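Local coordinates for tRNA threonylcarbamoyladenosine biosynthesis protein TsaB (Pseudomonas aeruginosa, PDB 5BR9) that probably takes part in making the threonylcarbamoyladenosine modification (t6A37) of tRNA, as a TsaB protein of the KAE1/TsaD family, at residues Q109-E114 / D167-G172; S10-L15 / S201-A206. All coordinates share one frame; numbering follows the deposited sequence.

Contact 1: residues Q109-E114 / D167-G172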
# COMPACT_ATOMS: atom_id res chain seq x y z
N GLN A 109 18.14 6.08 16.47
CA GLN A 109 18.92 7.12 15.83
C GLN A 109 18.39 8.48 16.27
O GLN A 109 19.17 9.41 16.53
CB GLN A 109 18.89 7.00 14.31
CG GLN A 109 19.96 7.86 13.63
CD GLN A 109 21.34 7.26 13.82
OE1 GLN A 109 21.48 6.05 13.94
NE2 GLN A 109 22.36 8.11 13.85
N ARG A 110 17.06 8.60 16.36
CA ARG A 110 16.48 9.87 16.83
C ARG A 110 16.85 10.19 18.27
O ARG A 110 17.20 11.33 18.60
CB ARG A 110 14.97 9.87 16.69
CG ARG A 110 14.34 11.16 17.20
CD ARG A 110 12.91 11.32 16.76
NE ARG A 110 12.39 12.64 17.11
CZ ARG A 110 11.14 13.02 16.92
NH1 ARG A 110 10.26 12.20 16.36
NH2 ARG A 110 10.76 14.24 17.27
N ALA A 111 16.79 9.18 19.13
CA ALA A 111 17.12 9.39 20.54
C ALA A 111 18.61 9.77 20.67
O ALA A 111 19.00 10.57 21.52
CB ALA A 111 16.78 8.17 21.37
N TYR A 112 19.43 9.17 19.82
CA TYR A 112 20.84 9.52 19.79
C TYR A 112 21.02 10.99 19.39
O TYR A 112 21.70 11.74 20.08
CB TYR A 112 21.60 8.61 18.82
CG TYR A 112 22.98 9.17 18.53
CD1 TYR A 112 23.95 9.25 19.53
CD2 TYR A 112 23.30 9.66 17.25
CE1 TYR A 112 25.20 9.79 19.27
CE2 TYR A 112 24.57 10.20 16.99
CZ TYR A 112 25.51 10.25 18.00
OH TYR A 112 26.76 10.77 17.76
N ARG A 113 20.37 11.40 18.30
CA ARG A 113 20.50 12.77 17.83
C ARG A 113 19.98 13.79 18.84
O ARG A 113 20.58 14.85 19.04
CB ARG A 113 19.77 12.95 16.49
CG ARG A 113 19.79 14.38 15.96
CD ARG A 113 19.13 14.47 14.59
NE ARG A 113 17.76 13.95 14.58
CZ ARG A 113 16.69 14.64 14.98
NH1 ARG A 113 16.84 15.88 15.44
NH2 ARG A 113 15.49 14.10 14.91
N GLU A 114 18.87 13.47 19.50
CA GLU A 114 18.21 14.43 20.37
C GLU A 114 18.69 14.42 21.84
O GLU A 114 18.74 15.47 22.47
CB GLU A 114 16.70 14.21 20.34
CG GLU A 114 16.02 14.66 19.07
CD GLU A 114 14.49 14.52 19.13
OE1 GLU A 114 13.95 14.22 20.22
OE2 GLU A 114 13.82 14.78 18.11
N ASP A 167 23.53 4.76 31.56
CA ASP A 167 23.75 5.50 30.32
C ASP A 167 22.77 5.13 29.20
O ASP A 167 22.59 5.89 28.24
CB ASP A 167 25.19 5.29 29.84
CG ASP A 167 25.45 3.85 29.47
OD1 ASP A 167 25.25 2.97 30.35
OD2 ASP A 167 25.83 3.59 28.31
N TRP A 168 22.12 3.98 29.32
CA TRP A 168 21.16 3.61 28.27
C TRP A 168 19.77 4.25 28.48
O TRP A 168 19.35 4.55 29.60
CB TRP A 168 21.05 2.09 28.17
CG TRP A 168 20.50 1.40 29.36
CD1 TRP A 168 21.14 1.14 30.53
CD2 TRP A 168 19.18 0.84 29.49
NE1 TRP A 168 20.31 0.46 31.39
CE2 TRP A 168 19.10 0.26 30.77
CE3 TRP A 168 18.07 0.77 28.65
CZ2 TRP A 168 17.95 -0.37 31.23
CZ3 TRP A 168 16.92 0.14 29.11
CH2 TRP A 168 16.87 -0.43 30.39
N PHE A 169 19.08 4.46 27.37
CA PHE A 169 17.87 5.28 27.31
C PHE A 169 16.73 4.47 26.71
O PHE A 169 16.94 3.68 25.78
CB PHE A 169 18.18 6.54 26.47
CG PHE A 169 17.03 7.52 26.31
CD1 PHE A 169 16.80 8.52 27.25
CD2 PHE A 169 16.22 7.50 25.17
CE1 PHE A 169 15.77 9.44 27.10
CE2 PHE A 169 15.19 8.42 25.00
CZ PHE A 169 14.96 9.39 25.97
N GLY A 170 15.52 4.68 27.22
CA GLY A 170 14.35 4.01 26.67
C GLY A 170 13.55 4.93 25.75
O GLY A 170 13.14 6.04 26.12
N ALA A 171 13.35 4.47 24.52
CA ALA A 171 12.65 5.26 23.53
C ALA A 171 11.47 4.50 22.95
O ALA A 171 11.59 3.34 22.59
CB ALA A 171 13.59 5.66 22.42
N GLY A 172 10.34 5.19 22.84
CA GLY A 172 9.19 4.67 22.12
C GLY A 172 7.96 4.37 22.96
O GLY A 172 8.05 4.21 24.20

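Contact 2: residues S10-L15 / S201-A206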
# COMPACT_ATOMS: atom_id res chain seq x y z
N SER A 10 25.42 11.56 -3.03
CA SER A 10 24.17 10.83 -3.21
C SER A 10 22.94 11.68 -2.95
O SER A 10 22.94 12.54 -2.07
CB SER A 10 24.12 9.61 -2.29
OG SER A 10 25.08 8.64 -2.66
N THR A 11 21.88 11.40 -3.68
CA THR A 11 20.62 12.04 -3.41
C THR A 11 19.66 10.95 -2.94
O THR A 11 19.37 10.02 -3.67
CB THR A 11 20.09 12.80 -4.64
OG1 THR A 11 21.04 13.80 -5.01
CG2 THR A 11 18.78 13.49 -4.33
N LEU A 12 19.21 11.06 -1.70
CA LEU A 12 18.34 10.05 -1.08
C LEU A 12 17.04 10.64 -0.59
O LEU A 12 17.02 11.69 0.07
CB LEU A 12 19.04 9.35 0.09
CG LEU A 12 20.33 8.58 -0.18
CD1 LEU A 12 20.91 8.02 1.13
CD2 LEU A 12 20.09 7.45 -1.22
N LEU A 13 15.95 9.93 -0.85
CA LEU A 13 14.61 10.32 -0.39
C LEU A 13 14.18 9.35 0.72
O LEU A 13 14.34 8.13 0.59
CB LEU A 13 13.61 10.29 -1.57
CG LEU A 13 12.15 10.68 -1.29
CD1 LEU A 13 12.07 12.15 -0.86
CD2 LEU A 13 11.25 10.42 -2.51
N ALA A 14 13.66 9.91 1.80
CA ALA A 14 13.23 9.11 2.94
C ALA A 14 11.81 9.47 3.34
O ALA A 14 11.41 10.63 3.27
CB ALA A 14 14.17 9.31 4.12
N LEU A 15 11.02 8.46 3.70
CA LEU A 15 9.67 8.71 4.18
C LEU A 15 9.24 7.72 5.28
O LEU A 15 9.63 6.55 5.27
CB LEU A 15 8.68 8.74 3.04
CG LEU A 15 8.43 7.54 2.17
CD1 LEU A 15 7.40 6.64 2.86
CD2 LEU A 15 7.92 8.07 0.82
N SER A 201 19.41 9.49 7.92
CA SER A 201 20.74 9.14 8.44
C SER A 201 21.06 7.65 8.25
O SER A 201 22.11 7.28 7.69
CB SER A 201 20.85 9.49 9.92
OG SER A 201 20.62 10.88 10.12
N LEU A 202 20.13 6.81 8.68
CA LEU A 202 20.30 5.35 8.58
C LEU A 202 20.39 4.89 7.12
O LEU A 202 21.23 4.05 6.79
CB LEU A 202 19.14 4.64 9.32
CG LEU A 202 19.21 4.85 10.85
CD1 LEU A 202 17.95 4.34 11.60
CD2 LEU A 202 20.45 4.17 11.40
N ALA A 203 19.55 5.46 6.25
CA ALA A 203 19.61 5.16 4.82
C ALA A 203 20.99 5.49 4.22
O ALA A 203 21.50 4.74 3.37
CB ALA A 203 18.53 5.91 4.08
N GLY A 204 21.58 6.60 4.65
CA GLY A 204 22.93 6.96 4.22
C GLY A 204 23.98 5.89 4.53
O GLY A 204 24.79 5.52 3.67
N PHE A 205 23.94 5.36 5.75
CA PHE A 205 24.86 4.29 6.11
C PHE A 205 24.58 3.04 5.27
O PHE A 205 25.51 2.41 4.75
CB PHE A 205 24.79 3.98 7.62
CG PHE A 205 25.33 5.08 8.50
CD1 PHE A 205 26.71 5.29 8.61
CD2 PHE A 205 24.48 5.91 9.22
CE1 PHE A 205 27.22 6.31 9.40
CE2 PHE A 205 24.98 6.94 10.02
CZ PHE A 205 26.35 7.14 10.12
N ALA A 206 23.31 2.70 5.12
CA ALA A 206 22.92 1.50 4.39
C ALA A 206 23.27 1.62 2.91
O ALA A 206 23.75 0.66 2.30
CB ALA A 206 21.40 1.24 4.58

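Contact 1: residues Q109-E114 / D167-G172
Ala111, on helix 103-115, turns its methyl group onto strand 168-171 and meets Phe169 and Ala171 there. These apolar touches carry the whole contact. Ala111 CB lies 3.9 Å from Phe169 CD2 and 4.0 Å from CE2, so the methyl approaches one flank of the ring obliquely, near the bond joining those two carbons. With CG anti to the backbone N (chi1 -180°), the Phe169 ring leans to the carbonyl side, toward Ala171, and its CD2-CE2 side comes up to the Ala111 methyl. Two positions along, Ala171 points the same way, and its CB comes to 4.2 Å from Ala111 CB, methyl against methyl. The CA atoms of Ala111 and Ala171 lie 6.8 Å apart, the closest CA pair of the two segments.

Strand 168-171 lies between 119-125 and 187-189, parallel to both, in the second of the chain's two mixed sheets. Each sheet has strand order 3-2-1-4-5, the pattern of the ASKHA (actin-like ATPase) fold, and helix 103-115 packs here on a face of the second. Val120 of strand 119-125 touches both alanines.

Polar interactions run along the helix itself. Arg110 NE donates to Glu114 OE2 at 2.8 Å, one turn on, in a nearly straight bond (164°). The carboxylate oxygen lies almost in the guanidinium plane, yet is itself approached from well above the carboxylate plane. Arg110 NH2 adds a weak bond to the same oxygen, and Arg113 NH2 forms a long ion pair with it at 3.7 Å. Arg113 NE also pairs with Asp198 of helix 196-208.

Contact 2: residues S10-L15 / S201-A206
Leu12, at the start of strand 12-16, has the most surface buried in this contact and makes its approach through one methyl, CD1. That methyl lies 3.8 Å from Gly204 CA. It is also 4.0 Å from Ala203 C, and so rests on the helix backbone where these two residues join. Its torsions explain the reach: CG is anti to the carbonyl carbon (chi1 -61°), and CD1 continues the extended line from CA (chi2 177°), carrying the methyl out to the helix.

Ala203 is next in buried surface. Its methyl points toward the strand and comes within 4.3 Å of Leu12 CD1, a looser apolar touch beside the backbone contact. Ala203 also touches Leu99 of strand 98-101, in the same sheet as Leu12.

The pairing places helix 196-208 on a face of the first mixed sheet, in which strand 12-16 is central, antiparallel to 21-28 and parallel to 67-71. Sheets of this order, with helices packed on them, make up the duplicated ASKHA fold to which TsaB belongs.

Gly204 completes the group. With no side chain, it leaves its CA open to Leu12 CD1, and the two segments approach to 7.7 Å between the CA atoms of Leu12 and Gly204. Leu200 and Trp207 of the same helix also touch Leu12, so the helix meets this leucine with more than Ala203 and Gly204.

Overall arrangement
Contacts 1 and 2 each set a helix against a strand of one of the two mixed sheets, the middle strand in contact 2 and the one next to the outermost strand 187-189 in contact 1. Their centres lie about 20 Å apart. Helices 103-115 and 196-208 touch each other between them: Gln109 OE1 approaches Leu202 CD2 to 3.3 Å, and Gln109 CG lies 4.1 Å from Ser201 CB. The Gln109 amide is also hydrogen-bonded to the backbone at Gly141 and Met143. In sequence, both segments of contact 1 fall between those of contact 2, and it is contact 2 that joins the first strand of the chain to its last helix.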